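Local coordinates for protein putative tryptophan halogenase (Xanthomonas campestris pv. campestris, PDB 6Y1W) that probably acts as a flavin-dependent halogenase, using FAD to drive chlorination or bromination of an aromatic substrate, and is seen here without its cofactor, at residues V67-L72 with G357-L362; G200-L205 with A226-Q231; R242-D247 with F342-E347. All blocks are in the same frame, centred on the assembly; numbering follows the deposited sequence.

Contact 1: V67-L72 with G357-L362; sequences VTFHRL and GIVRLL
The phenyl ring of F69 is met at its edge, near the ring plane, by two methyl groups of helix 350-363: CG2 of V359 and CG2 of I358. The nearer of the two is V359, whose CG2 lies 4.2 Å from F69 CD1, while I358 CG2 stands 4.4 Å from F69 CE1, the next carbon round the ring. F69 leaves its helix with CG anti to the backbone N (chi1 -168°), a setting that carries the ring across the gap although its CB does not point there. The F69 and V359 side chains run past one another in opposite directions. V359 CG2 also receives L72 from the next turn of helix 65-73, with L72 CD1 at 4.3 Å, so one valine methyl touches both the aromatic edge and the leucine methyl. The axes of the two segments approach to 12.3 Å and are inclined at 41°, a wide spacing, crossed mainly by the reach of the F69 ring and L72 toward V359 and I358. Behind the contact, I358 also packs on M30 and A34 of helix 25-39, whose first turn carries part of the predicted FAD-binding sequence, and L72 touches W116 of the second subunit. With every contact carbon to carbon at 4.2 Å or more and no hydrogen bond crossing, the two helices are joined by loose apolar contact without directional bonds.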
ATOM      1  N   VAL A  67      17.367   8.013  -3.911  1.00 11.46           N
ATOM      2  CA  VAL A  67      17.755   8.816  -2.749  1.00 11.83           C
ATOM      3  C   VAL A  67      17.633   7.971  -1.489  1.00 17.32           C
ATOM      4  O   VAL A  67      18.509   7.975  -0.611  1.00 15.34           O
ATOM      5  CB  VAL A  67      16.890  10.086  -2.655  1.00 17.50           C
ATOM      6  CG1 VAL A  67      17.366  10.978  -1.500  1.00 16.55           C
ATOM      7  CG2 VAL A  67      16.926  10.870  -3.950  1.00 12.95           C
ATOM      8  N   THR A  68      16.538   7.232  -1.383  1.00 15.32           N
ATOM      9  CA  THR A  68      16.372   6.317  -0.257  1.00 14.40           C
ATOM     10  C   THR A  68      17.430   5.221  -0.251  1.00 13.80           C
ATOM     11  O   THR A  68      17.945   4.868   0.818  1.00 14.49           O
ATOM     12  CB  THR A  68      14.965   5.725  -0.313  1.00 18.33           C
ATOM     13  OG1 THR A  68      14.026   6.798  -0.224  1.00 21.77           O
ATOM     14  CG2 THR A  68      14.738   4.742   0.851  1.00 17.12           C
ATOM     15  N   PHE A  69      17.731   4.620  -1.406  1.00 14.59           N
ATOM     16  CA  PHE A  69      18.787   3.592  -1.470  1.00 13.72           C
ATOM     17  C   PHE A  69      20.090   4.087  -0.831  1.00 14.27           C
ATOM     18  O   PHE A  69      20.745   3.371  -0.055  1.00 15.11           O
ATOM     19  CB  PHE A  69      19.040   3.221  -2.953  1.00 17.95           C
ATOM     20  CG  PHE A  69      19.900   1.974  -3.167  1.00 14.76           C
ATOM     21  CD1 PHE A  69      19.488   0.736  -2.691  1.00 14.02           C
ATOM     22  CD2 PHE A  69      21.099   2.068  -3.889  1.00 16.92           C
ATOM     23  CE1 PHE A  69      20.264  -0.428  -2.956  1.00 11.26           C
ATOM     24  CE2 PHE A  69      21.900   0.926  -4.133  1.00 17.01           C
ATOM     25  CZ  PHE A  69      21.473  -0.312  -3.680  1.00 15.76           C
ATOM     26  N   HIS A  70      20.488   5.318  -1.144  1.00 15.24           N
ATOM     27  CA  HIS A  70      21.744   5.817  -0.601  1.00 15.30           C
ATOM     28  C   HIS A  70      21.628   6.096   0.888  1.00 16.85           C
ATOM     29  O   HIS A  70      22.614   5.923   1.610  1.00 15.56           O
ATOM     30  CB  HIS A  70      22.193   7.058  -1.390  1.00 14.44           C
ATOM     31  CG  HIS A  70      22.630   6.698  -2.764  1.00 14.70           C
ATOM     32  ND1 HIS A  70      22.893   7.630  -3.744  1.00 14.36           N
ATOM     33  CD2 HIS A  70      22.897   5.487  -3.311  1.00 15.43           C
ATOM     34  CE1 HIS A  70      23.276   7.005  -4.845  1.00 15.79           C
ATOM     35  NE2 HIS A  70      23.288   5.707  -4.610  1.00 16.22           N
ATOM     36  N   ARG A  71      20.435   6.446   1.366  1.00 14.61           N
ATOM     37  CA  ARG A  71      20.243   6.549   2.808  1.00 14.52           C
ATOM     38  C   ARG A  71      20.406   5.209   3.491  1.00 19.20           C
ATOM     39  O   ARG A  71      20.974   5.139   4.588  1.00 19.82           O
ATOM     40  CB  ARG A  71      18.872   7.128   3.118  1.00 15.44           C
ATOM     41  CG  ARG A  71      18.848   8.564   2.787  1.00 21.82           C
ATOM     42  CD  ARG A  71      17.758   9.302   3.517  1.00 46.94           C
ATOM     43  NE  ARG A  71      17.825  10.671   3.036  1.00 65.79           N
ATOM     44  CZ  ARG A  71      16.861  11.278   2.365  1.00 63.00           C
ATOM     45  NH1 ARG A  71      15.722  10.635   2.111  1.00 45.75           N
ATOM     46  NH2 ARG A  71      17.051  12.532   1.952  1.00 32.89           N
ATOM     47  N   LEU A  72      19.873   4.138   2.891  1.00 14.68           N
ATOM     48  CA  LEU A  72      20.032   2.818   3.502  1.00 14.93           C
ATOM     49  C   LEU A  72      21.500   2.427   3.538  1.00 16.89           C
ATOM     50  O   LEU A  72      21.966   1.818   4.508  1.00 15.98           O
ATOM     51  CB  LEU A  72      19.247   1.740   2.723  1.00 17.59           C
ATOM     52  CG  LEU A  72      17.766   2.018   2.474  1.00 18.81           C
ATOM     53  CD1 LEU A  72      17.146   0.888   1.646  1.00 19.31           C
ATOM     54  CD2 LEU A  72      17.014   2.237   3.770  1.00 20.33           C
ATOM     55  N   GLY A 357      14.743  -5.106  -6.725  1.00 14.05           N
ATOM     56  CA  GLY A 357      15.107  -6.510  -6.629  1.00 12.72           C
ATOM     57  C   GLY A 357      16.079  -6.743  -5.486  1.00 14.73           C
ATOM     58  O   GLY A 357      16.002  -7.761  -4.792  1.00 13.88           O
ATOM     59  N   ILE A 358      17.012  -5.807  -5.289  1.00 14.62           N
ATOM     60  CA  ILE A 358      18.026  -5.935  -4.233  1.00 13.84           C
ATOM     61  C   ILE A 358      17.389  -5.746  -2.855  1.00 16.34           C
ATOM     62  O   ILE A 358      17.601  -6.544  -1.921  1.00 16.15           O
ATOM     63  CB  ILE A 358      19.147  -4.895  -4.457  1.00 16.84           C
ATOM     64  CG1 ILE A 358      19.928  -5.196  -5.726  1.00 17.83           C
ATOM     65  CG2 ILE A 358      20.085  -4.830  -3.203  1.00 16.42           C
ATOM     66  CD1 ILE A 358      20.779  -3.998  -6.209  1.00 16.59           C
ATOM     67  N   VAL A 359      16.655  -4.649  -2.689  1.00 14.66           N
ATOM     68  CA  VAL A 359      16.042  -4.340  -1.406  1.00 13.89           C
ATOM     69  C   VAL A 359      15.065  -5.439  -1.019  1.00 15.46           C
ATOM     70  O   VAL A 359      15.023  -5.874   0.139  1.00 14.16           O
ATOM     71  CB  VAL A 359      15.355  -2.963  -1.456  1.00 16.34           C
ATOM     72  CG1 VAL A 359      14.479  -2.732  -0.176  1.00 16.19           C
ATOM     73  CG2 VAL A 359      16.427  -1.881  -1.545  1.00 16.99           C
ATOM     74  N   ARG A 360      14.286  -5.929  -1.980  1.00 16.08           N
ATOM     75  CA  ARG A 360      13.357  -7.006  -1.650  1.00 14.60           C
ATOM     76  C   ARG A 360      14.107  -8.256  -1.223  1.00 15.81           C
ATOM     77  O   ARG A 360      13.686  -8.939  -0.282  1.00 17.08           O
ATOM     78  CB  ARG A 360      12.449  -7.331  -2.834  1.00 14.15           C
ATOM     79  CG  ARG A 360      11.282  -8.242  -2.432  1.00 19.16           C
ATOM     80  CD  ARG A 360      10.515  -8.700  -3.663  1.00 18.35           C
ATOM     81  NE  ARG A 360      10.114  -7.541  -4.470  1.00 18.68           N
ATOM     82  CZ  ARG A 360      10.578  -7.271  -5.687  1.00 21.23           C
ATOM     83  NH1 ARG A 360      11.466  -8.057  -6.291  1.00 19.85           N
ATOM     84  NH2 ARG A 360      10.139  -6.171  -6.302  1.00 24.95           N
ATOM     85  N   LEU A 361      15.237  -8.553  -1.891  1.00 12.24           N
ATOM     86  CA  LEU A 361      16.044  -9.720  -1.509  1.00 13.26           C
ATOM     87  C   LEU A 361      16.571  -9.555  -0.092  1.00 12.87           C
ATOM     88  O   LEU A 361      16.569 -10.506   0.705  1.00 15.11           O
ATOM     89  CB  LEU A 361      17.226  -9.887  -2.461  1.00 15.11           C
ATOM     90  CG  LEU A 361      18.187 -11.062  -2.161  1.00 15.12           C
ATOM     91  CD1 LEU A 361      17.474 -12.418  -1.996  1.00 16.80           C
ATOM     92  CD2 LEU A 361      19.252 -11.168  -3.295  1.00 15.42           C
ATOM     93  N   LEU A 362      17.092  -8.358   0.226  1.00 13.18           N
ATOM     94  CA  LEU A 362      17.626  -8.160   1.573  1.00 14.27           C
ATOM     95  C   LEU A 362      16.515  -8.262   2.623  1.00 18.65           C
ATOM     96  O   LEU A 362      16.750  -8.740   3.751  1.00 18.64           O
ATOM     97  CB  LEU A 362      18.355  -6.813   1.645  1.00 15.76           C
ATOM     98  CG  LEU A 362      19.662  -6.851   0.850  1.00 19.00           C
ATOM     99  CD1 LEU A 362      20.355  -5.467   0.854  1.00 17.46           C
ATOM    100  CD2 LEU A 362      20.610  -7.939   1.357  1.00 20.15           C
TER

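Contact 2: G200-L205 with A226-Q231; sequences GDIAAL and ALLIGQ
I202 CG1 and L228 CG both lie beside the backbone N (chi1 -57° and -50°), and the extended end of the isoleucine then carries CD1 to the leucine. That methyl reaches the base of the leucine, I202 CD1 lying 3.8 Å from L228 CB, with L228 CD1 slightly farther from it at 4.1 Å. L205 approaches the other branch: its CD2 meets L228 CD2 methyl to methyl at 3.6 Å. Both strand residues cross the leucine at about a right angle, so L228 is held at its base by one and at its CD2 tip by the other. The strand makes a classic beta bulge between them, A203 and A204 both facing Q194 of strand 184-195, and the extra residue lets I202 and L205, three positions apart, point to the same side. This bulged strand, 202-207, lies in the mixed sheet containing the Rossmann-type strands, with the weakly bonded helix 227-232 packed against it; neighbouring L227 touches the bound meso-2,3-butanediol. F218 and V193 add to the apolar cluster around L228. A226 O accepts from G230 N at 3.0 Å and from Q231 N at 2.8 Å, the latter closing a wider pi-type turn, while D220 OD2 takes the backbone N-H groups of L228 and I229. Polar bonds thus shape helix and strand, whereas their mutual contact is purely apolar, one methyl on a methylene and one methyl on a methyl.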
ATOM      1  N   GLY A 200      19.091 -29.589  -9.298  1.00 25.74           N
ATOM      2  CA  GLY A 200      19.120 -28.578 -10.326  1.00 23.65           C
ATOM      3  C   GLY A 200      19.640 -27.234  -9.860  1.00 25.10           C
ATOM      4  O   GLY A 200      19.797 -26.338 -10.696  1.00 25.71           O
ATOM      5  N   ASP A 201      19.940 -27.068  -8.571  1.00 27.36           N
ATOM      6  CA  ASP A 201      20.477 -25.781  -8.115  1.00 24.66           C
ATOM      7  C   ASP A 201      21.794 -25.475  -8.806  1.00 24.46           C
ATOM      8  O   ASP A 201      22.534 -26.373  -9.214  1.00 27.05           O
ATOM      9  CB  ASP A 201      20.724 -25.776  -6.607  1.00 22.81           C
ATOM     10  CG  ASP A 201      19.476 -25.865  -5.813  1.00 27.71           C
ATOM     11  OD1 ASP A 201      18.378 -25.826  -6.395  1.00 28.67           O
ATOM     12  OD2 ASP A 201      19.596 -26.012  -4.584  1.00 32.87           O
ATOM     13  N   ILE A 202      22.107 -24.182  -8.932  1.00 22.63           N
ATOM     14  CA  ILE A 202      23.439 -23.823  -9.397  1.00 20.13           C
ATOM     15  C   ILE A 202      24.460 -24.205  -8.328  1.00 19.42           C
ATOM     16  O   ILE A 202      24.283 -23.909  -7.141  1.00 20.27           O
ATOM     17  CB  ILE A 202      23.524 -22.327  -9.713  1.00 22.90           C
ATOM     18  CG1 ILE A 202      22.471 -21.970 -10.757  1.00 24.81           C
ATOM     19  CG2 ILE A 202      24.965 -21.975 -10.159  1.00 21.49           C
ATOM     20  CD1 ILE A 202      22.429 -20.524 -11.092  1.00 27.18           C
ATOM     21  N   ALA A 203      25.547 -24.854  -8.746  1.00 26.68           N
ATOM     22  CA  ALA A 203      26.612 -25.248  -7.823  1.00 25.23           C
ATOM     23  C   ALA A 203      27.853 -24.361  -7.902  1.00 23.61           C
ATOM     24  O   ALA A 203      28.460 -24.062  -6.866  1.00 24.31           O
ATOM     25  CB  ALA A 203      27.023 -26.704  -8.081  1.00 30.75           C
ATOM     26  N   ALA A 204      28.251 -23.930  -9.097  1.00 23.79           N
ATOM     27  CA  ALA A 204      29.485 -23.172  -9.238  1.00 24.09           C
ATOM     28  C   ALA A 204      29.529 -22.555 -10.619  1.00 25.86           C
ATOM     29  O   ALA A 204      28.886 -23.043 -11.554  1.00 29.23           O
ATOM     30  CB  ALA A 204      30.726 -24.055  -9.035  1.00 28.17           C
ATOM     31  N   LEU A 205      30.327 -21.503 -10.745  1.00 20.69           N
ATOM     32  CA  LEU A 205      30.691 -20.984 -12.052  1.00 22.44           C
ATOM     33  C   LEU A 205      32.099 -21.463 -12.376  1.00 29.23           C
ATOM     34  O   LEU A 205      32.925 -21.667 -11.474  1.00 32.05           O
ATOM     35  CB  LEU A 205      30.659 -19.455 -12.106  1.00 21.17           C
ATOM     36  CG  LEU A 205      29.408 -18.793 -11.525  1.00 22.16           C
ATOM     37  CD1 LEU A 205      29.625 -17.289 -11.552  1.00 25.72           C
ATOM     38  CD2 LEU A 205      28.127 -19.180 -12.287  1.00 23.78           C
ATOM     39  N   ALA A 226      21.743 -13.362 -19.603  1.00 20.00           N
ATOM     40  CA  ALA A 226      21.006 -14.182 -18.642  1.00 16.88           C
ATOM     41  C   ALA A 226      21.621 -15.575 -18.517  1.00 17.85           C
ATOM     42  O   ALA A 226      20.943 -16.601 -18.644  1.00 21.23           O
ATOM     43  CB  ALA A 226      19.513 -14.263 -18.984  1.00 15.71           C
ATOM     44  N   LEU A 227      22.921 -15.598 -18.254  1.00 18.05           N
ATOM     45  CA  LEU A 227      23.657 -16.865 -18.240  1.00 21.81           C
ATOM     46  C   LEU A 227      23.082 -17.858 -17.233  1.00 24.76           C
ATOM     47  O   LEU A 227      23.117 -19.080 -17.452  1.00 23.17           O
ATOM     48  CB  LEU A 227      25.114 -16.603 -17.905  1.00 18.90           C
ATOM     49  CG  LEU A 227      25.951 -15.698 -18.807  1.00 35.63           C
ATOM     50  CD1 LEU A 227      27.383 -15.690 -18.310  1.00 33.38           C
ATOM     51  CD2 LEU A 227      25.895 -16.201 -20.239  1.00 32.55           C
ATOM     52  N   LEU A 228      22.621 -17.369 -16.089  1.00 17.96           N
ATOM     53  CA  LEU A 228      22.123 -18.276 -15.060  1.00 16.29           C
ATOM     54  C   LEU A 228      20.612 -18.496 -15.148  1.00 20.05           C
ATOM     55  O   LEU A 228      20.153 -19.639 -15.261  1.00 19.96           O
ATOM     56  CB  LEU A 228      22.519 -17.762 -13.661  1.00 17.56           C
ATOM     57  CG  LEU A 228      24.003 -17.395 -13.473  1.00 20.02           C
ATOM     58  CD1 LEU A 228      24.262 -16.996 -11.988  1.00 22.35           C
ATOM     59  CD2 LEU A 228      24.915 -18.526 -13.851  1.00 25.90           C
ATOM     60  N   ILE A 229      19.819 -17.417 -15.067  1.00 16.24           N
ATOM     61  CA  ILE A 229      18.375 -17.565 -14.978  1.00 16.93           C
ATOM     62  C   ILE A 229      17.824 -18.057 -16.303  1.00 19.72           C
ATOM     63  O   ILE A 229      16.820 -18.785 -16.328  1.00 21.12           O
ATOM     64  CB  ILE A 229      17.733 -16.231 -14.536  1.00 19.28           C
ATOM     65  CG1 ILE A 229      16.269 -16.397 -14.107  1.00 21.70           C
ATOM     66  CG2 ILE A 229      17.880 -15.152 -15.634  1.00 20.82           C
ATOM     67  CD1 ILE A 229      16.063 -17.024 -12.704  1.00 21.75           C
ATOM     68  N   GLY A 230      18.491 -17.706 -17.404  1.00 19.36           N
ATOM     69  CA  GLY A 230      18.026 -18.079 -18.732  1.00 23.28           C
ATOM     70  C   GLY A 230      18.743 -19.266 -19.327  1.00 24.13           C
ATOM     71  O   GLY A 230      18.130 -20.319 -19.554  1.00 29.28           O
ATOM     72  N   GLN A 231      20.039 -19.119 -19.580  1.00 20.22           N
ATOM     73  CA  GLN A 231      20.744 -20.159 -20.328  1.00 24.80           C
ATOM     74  C   GLN A 231      20.869 -21.449 -19.528  1.00 31.10           C
ATOM     75  O   GLN A 231      20.874 -22.537 -20.116  1.00 31.21           O
ATOM     76  CB  GLN A 231      22.124 -19.670 -20.738  1.00 21.37           C
ATOM     77  CG  GLN A 231      22.044 -18.415 -21.648  1.00 22.84           C
ATOM     78  CD  GLN A 231      23.343 -18.081 -22.335  1.00 24.47           C
ATOM     79  OE1 GLN A 231      24.117 -18.963 -22.700  1.00 31.78           O
ATOM     80  NE2 GLN A 231      23.583 -16.798 -22.554  1.00 23.83           N
TER

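Contact 3: R242-D247 with F342-E347; sequences RWLFAD and FLEPIE
L343 and E344 are the residues of 342-347 that meet the loop 242-247, and they do so by different chemistry. L343 comes first: its CD2 methyl touches CD1 of L244 at 3.7 Å, the two leucine side chains crossing at a slant. The next residue, E344, points its CB toward the loop. Its CG lies between the backbone N and the carbonyl carbon (chi1 72°), and from there the chain extends so that the carboxylate reaches both L244 and A246, one oxygen to each. OE2 is 4.1 Å from L244 CD2, and OE1 is 4.2 Å from A246 CB, both apolar neighbours. The polar link is through water 1, which donates to E344 OE2 at 2.6 Å and accepts from A246 N at 3.0 Å, carrying the carboxylate's reach to the loop backbone. The other oxygen, OE1, is bound by Y396 OH and W273 NE1, so both oxygens of this buried acid have hydrogen-bonding partners, which would be expected to stabilise its negative charge. Past P345, I346 N makes a weak bond of 2.9 Å back to E344 O, and I346 packs on F94 and W97 of strand 91-99. E347 ends the segment beyond the contact, its OE2 hydrogen-bonded to H395 and H106. It is predicted to bind tryptophan, as in tryptophan halogenases, which places this water-bridged junction of two loops a few residues before the glutamate of the probable substrate site, just ahead of helix 350-363.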
ATOM      1  N   ARG A 242       3.239  -7.112 -27.861  1.00 21.14           N
ATOM      2  CA  ARG A 242       1.901  -6.782 -28.362  1.00 24.85           C
ATOM      3  C   ARG A 242       1.431  -5.401 -27.927  1.00 18.11           C
ATOM      4  O   ARG A 242       0.548  -4.826 -28.573  1.00 20.13           O
ATOM      5  CB  ARG A 242       0.839  -7.824 -27.918  1.00 25.63           C
ATOM      6  CG  ARG A 242       0.480  -7.821 -26.404  1.00 33.37           C
ATOM      7  CD  ARG A 242      -0.550  -8.936 -26.030  1.00 40.02           C
ATOM      8  NE  ARG A 242      -0.223 -10.228 -26.634  1.00 46.85           N
ATOM      9  CZ  ARG A 242      -0.929 -10.821 -27.600  1.00 63.68           C
ATOM     10  NH1 ARG A 242      -0.544 -11.993 -28.079  1.00 57.58           N
ATOM     11  NH2 ARG A 242      -2.016 -10.244 -28.093  1.00 56.74           N
ATOM     12  N   TRP A 243       2.006  -4.845 -26.840  1.00 15.72           N
ATOM     13  CA  TRP A 243       1.609  -3.529 -26.346  1.00 13.93           C
ATOM     14  C   TRP A 243       2.679  -2.467 -26.528  1.00 15.28           C
ATOM     15  O   TRP A 243       2.357  -1.277 -26.482  1.00 17.67           O
ATOM     16  CB  TRP A 243       1.284  -3.579 -24.851  1.00 18.56           C
ATOM     17  CG  TRP A 243       0.142  -4.510 -24.505  1.00 15.95           C
ATOM     18  CD1 TRP A 243      -1.135  -4.465 -25.009  1.00 17.66           C
ATOM     19  CD2 TRP A 243       0.188  -5.606 -23.584  1.00 19.13           C
ATOM     20  NE1 TRP A 243      -1.898  -5.483 -24.434  1.00 20.94           N
ATOM     21  CE2 TRP A 243      -1.103  -6.194 -23.567  1.00 21.19           C
ATOM     22  CE3 TRP A 243       1.196  -6.151 -22.771  1.00 24.53           C
ATOM     23  CZ2 TRP A 243      -1.414  -7.305 -22.768  1.00 23.61           C
ATOM     24  CZ3 TRP A 243       0.881  -7.266 -21.961  1.00 24.62           C
ATOM     25  CH2 TRP A 243      -0.420  -7.817 -21.969  1.00 27.31           C
ATOM     26  N   LEU A 244       3.938  -2.868 -26.652  1.00 15.28           N
ATOM     27  CA  LEU A 244       5.070  -1.945 -26.607  1.00 14.51           C
ATOM     28  C   LEU A 244       5.964  -2.299 -27.782  1.00 15.78           C
ATOM     29  O   LEU A 244       6.547  -3.383 -27.806  1.00 16.60           O
ATOM     30  CB  LEU A 244       5.818  -2.065 -25.267  1.00 13.85           C
ATOM     31  CG  LEU A 244       4.992  -1.547 -24.073  1.00 14.11           C
ATOM     32  CD1 LEU A 244       5.744  -1.929 -22.772  1.00 16.40           C
ATOM     33  CD2 LEU A 244       4.784  -0.024 -24.220  1.00 15.24           C
ATOM     34  N   PHE A 245       6.070  -1.383 -28.756  1.00 14.39           N
ATOM     35  CA  PHE A 245       6.664  -1.725 -30.047  1.00 14.87           C
ATOM     36  C   PHE A 245       8.152  -1.398 -30.172  1.00 15.29           C
ATOM     37  O   PHE A 245       8.802  -1.875 -31.112  1.00 16.01           O
ATOM     38  CB  PHE A 245       5.918  -1.000 -31.196  1.00 16.00           C
ATOM     39  CG  PHE A 245       4.417  -1.166 -31.149  1.00 15.97           C
ATOM     40  CD1 PHE A 245       3.820  -2.268 -30.544  1.00 19.45           C
ATOM     41  CD2 PHE A 245       3.598  -0.189 -31.708  1.00 15.48           C
ATOM     42  CE1 PHE A 245       2.409  -2.391 -30.506  1.00 21.32           C
ATOM     43  CE2 PHE A 245       2.213  -0.312 -31.673  1.00 21.49           C
ATOM     44  CZ  PHE A 245       1.625  -1.403 -31.079  1.00 19.82           C
ATOM     45  N   ALA A 246       8.708  -0.559 -29.295  1.00 14.76           N
ATOM     46  CA  ALA A 246      10.133  -0.230 -29.410  1.00 15.67           C
ATOM     47  C   ALA A 246      11.022  -1.436 -29.131  1.00 15.58           C
ATOM     48  O   ALA A 246      10.728  -2.256 -28.263  1.00 18.74           O
ATOM     49  CB  ALA A 246      10.457   0.895 -28.425  1.00 13.68           C
ATOM     50  N   ASP A 247      12.110  -1.539 -29.890  1.00 14.73           N
ATOM     51  CA  ASP A 247      13.030  -2.661 -29.724  1.00 14.75           C
ATOM     52  C   ASP A 247      14.454  -2.262 -30.079  1.00 15.70           C
ATOM     53  O   ASP A 247      15.341  -3.131 -30.047  1.00 16.14           O
ATOM     54  CB  ASP A 247      12.587  -3.846 -30.590  1.00 17.31           C
ATOM     55  CG  ASP A 247      12.613  -3.532 -32.089  1.00 25.57           C
ATOM     56  OD1 ASP A 247      13.051  -2.445 -32.510  1.00 21.40           O
ATOM     57  OD2 ASP A 247      12.157  -4.386 -32.881  1.00 23.58           O
ATOM     58  N   PHE A 342      12.849  -6.063 -18.941  1.00 20.49           N
ATOM     59  CA  PHE A 342      13.200  -4.778 -19.538  1.00 16.29           C
ATOM     60  C   PHE A 342      11.954  -3.967 -19.865  1.00 17.71           C
ATOM     61  O   PHE A 342      10.992  -4.492 -20.442  1.00 17.58           O
ATOM     62  CB  PHE A 342      13.993  -4.957 -20.824  1.00 15.78           C
ATOM     63  CG  PHE A 342      14.264  -3.651 -21.524  1.00 19.85           C
ATOM     64  CD1 PHE A 342      15.318  -2.879 -21.128  1.00 26.31           C
ATOM     65  CD2 PHE A 342      13.425  -3.195 -22.524  1.00 19.10           C
ATOM     66  CE1 PHE A 342      15.568  -1.670 -21.762  1.00 25.97           C
ATOM     67  CE2 PHE A 342      13.668  -1.989 -23.139  1.00 19.55           C
ATOM     68  CZ  PHE A 342      14.763  -1.245 -22.744  1.00 17.76           C
ATOM     69  N   LEU A 343      11.981  -2.685 -19.509  1.00 15.67           N
ATOM     70  CA  LEU A 343      11.081  -1.682 -20.067  1.00 16.03           C
ATOM     71  C   LEU A 343      11.915  -0.509 -20.544  1.00 14.80           C
ATOM     72  O   LEU A 343      12.914  -0.155 -19.916  1.00 14.38           O
ATOM     73  CB  LEU A 343      10.067  -1.200 -19.039  1.00 17.24           C
ATOM     74  CG  LEU A 343       9.006  -2.248 -18.700  1.00 13.00           C
ATOM     75  CD1 LEU A 343       8.211  -1.840 -17.488  1.00 14.08           C
ATOM     76  CD2 LEU A 343       8.043  -2.337 -19.922  1.00 16.86           C
ATOM     77  N   GLU A 344      11.490   0.117 -21.648  1.00 13.45           N
ATOM     78  CA  GLU A 344      12.222   1.270 -22.167  1.00 13.48           C
ATOM     79  C   GLU A 344      12.295   2.420 -21.148  1.00 15.38           C
ATOM     80  O   GLU A 344      11.467   2.515 -20.231  1.00 15.78           O
ATOM     81  CB  GLU A 344      11.533   1.753 -23.443  1.00 13.34           C
ATOM     82  CG  GLU A 344      10.207   2.442 -23.168  1.00 17.79           C
ATOM     83  CD  GLU A 344       9.355   2.510 -24.421  1.00 17.34           C
ATOM     84  OE1 GLU A 344       9.541   3.464 -25.232  1.00 16.26           O
ATOM     85  OE2 GLU A 344       8.553   1.576 -24.622  1.00 16.62           O
ATOM     86  N   PRO A 345      13.311   3.323 -21.282  1.00 15.78           N
ATOM     87  CA  PRO A 345      13.562   4.312 -20.207  1.00 12.98           C
ATOM     88  C   PRO A 345      12.669   5.532 -20.233  1.00 12.58           C
ATOM     89  O   PRO A 345      13.086   6.627 -19.814  1.00 15.20           O
ATOM     90  CB  PRO A 345      15.032   4.709 -20.440  1.00 11.28           C
ATOM     91  CG  PRO A 345      15.199   4.583 -21.925  1.00 14.90           C
ATOM     92  CD  PRO A 345      14.397   3.309 -22.275  1.00 14.50           C
ATOM     93  N   ILE A 346      11.422   5.350 -20.679  1.00 13.98           N
ATOM     94  CA  ILE A 346      10.515   6.479 -20.839  1.00 13.29           C
ATOM     95  C   ILE A 346      10.145   7.109 -19.504  1.00 15.11           C
ATOM     96  O   ILE A 346       9.853   8.307 -19.447  1.00 15.14           O
ATOM     97  CB  ILE A 346       9.275   6.015 -21.615  1.00 13.63           C
ATOM     98  CG1 ILE A 346       8.359   7.180 -21.951  1.00 15.41           C
ATOM     99  CG2 ILE A 346       8.446   5.005 -20.784  1.00 13.82           C
ATOM    100  CD1 ILE A 346       7.181   6.740 -22.850  1.00 21.46           C
ATOM    101  N   GLU A 347      10.161   6.336 -18.408  1.00 11.80           N
ATOM    102  CA  GLU A 347       9.917   6.863 -17.071  1.00 11.33           C
ATOM    103  C   GLU A 347      11.089   6.572 -16.133  1.00 12.93           C
ATOM    104  O   GLU A 347      10.915   6.539 -14.916  1.00 14.93           O
ATOM    105  CB  GLU A 347       8.613   6.300 -16.471  1.00 15.73           C
ATOM    106  CG  GLU A 347       7.342   6.943 -17.065  1.00 14.22           C
ATOM    107  CD  GLU A 347       7.080   8.361 -16.560  1.00 12.58           C
ATOM    108  OE1 GLU A 347       7.730   8.800 -15.574  1.00 13.37           O
ATOM    109  OE2 GLU A 347       6.201   9.077 -17.178  1.00 13.64           O
TER
HETATM  110  O   HOH W   1       7.486   0.608 -26.824  1.00 16.61           O

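Overall arrangement
The three contacts are well separated, with centres about 25 Å apart for contacts 1 and 2 and for contacts 1 and 3, and about 27 Å apart for contacts 2 and 3. Contacts 2 and 3 follow one another along the chain, both within the span between 67-72 and 357-362. Contact 2 belongs to the Rossmann-type region, its strand lying in the eight-stranded mixed sheet; contact 3 lies across the chain's centre from contact 1, and its loop 242-247 leads into strand 248-254 of the seven-stranded sheet. Segment 342-347 precedes helix 350-363, which carries half of contact 1, so the predicted tryptophan-binding region connects by a few residues to a helix that itself holds a predicted FAD-binding residue.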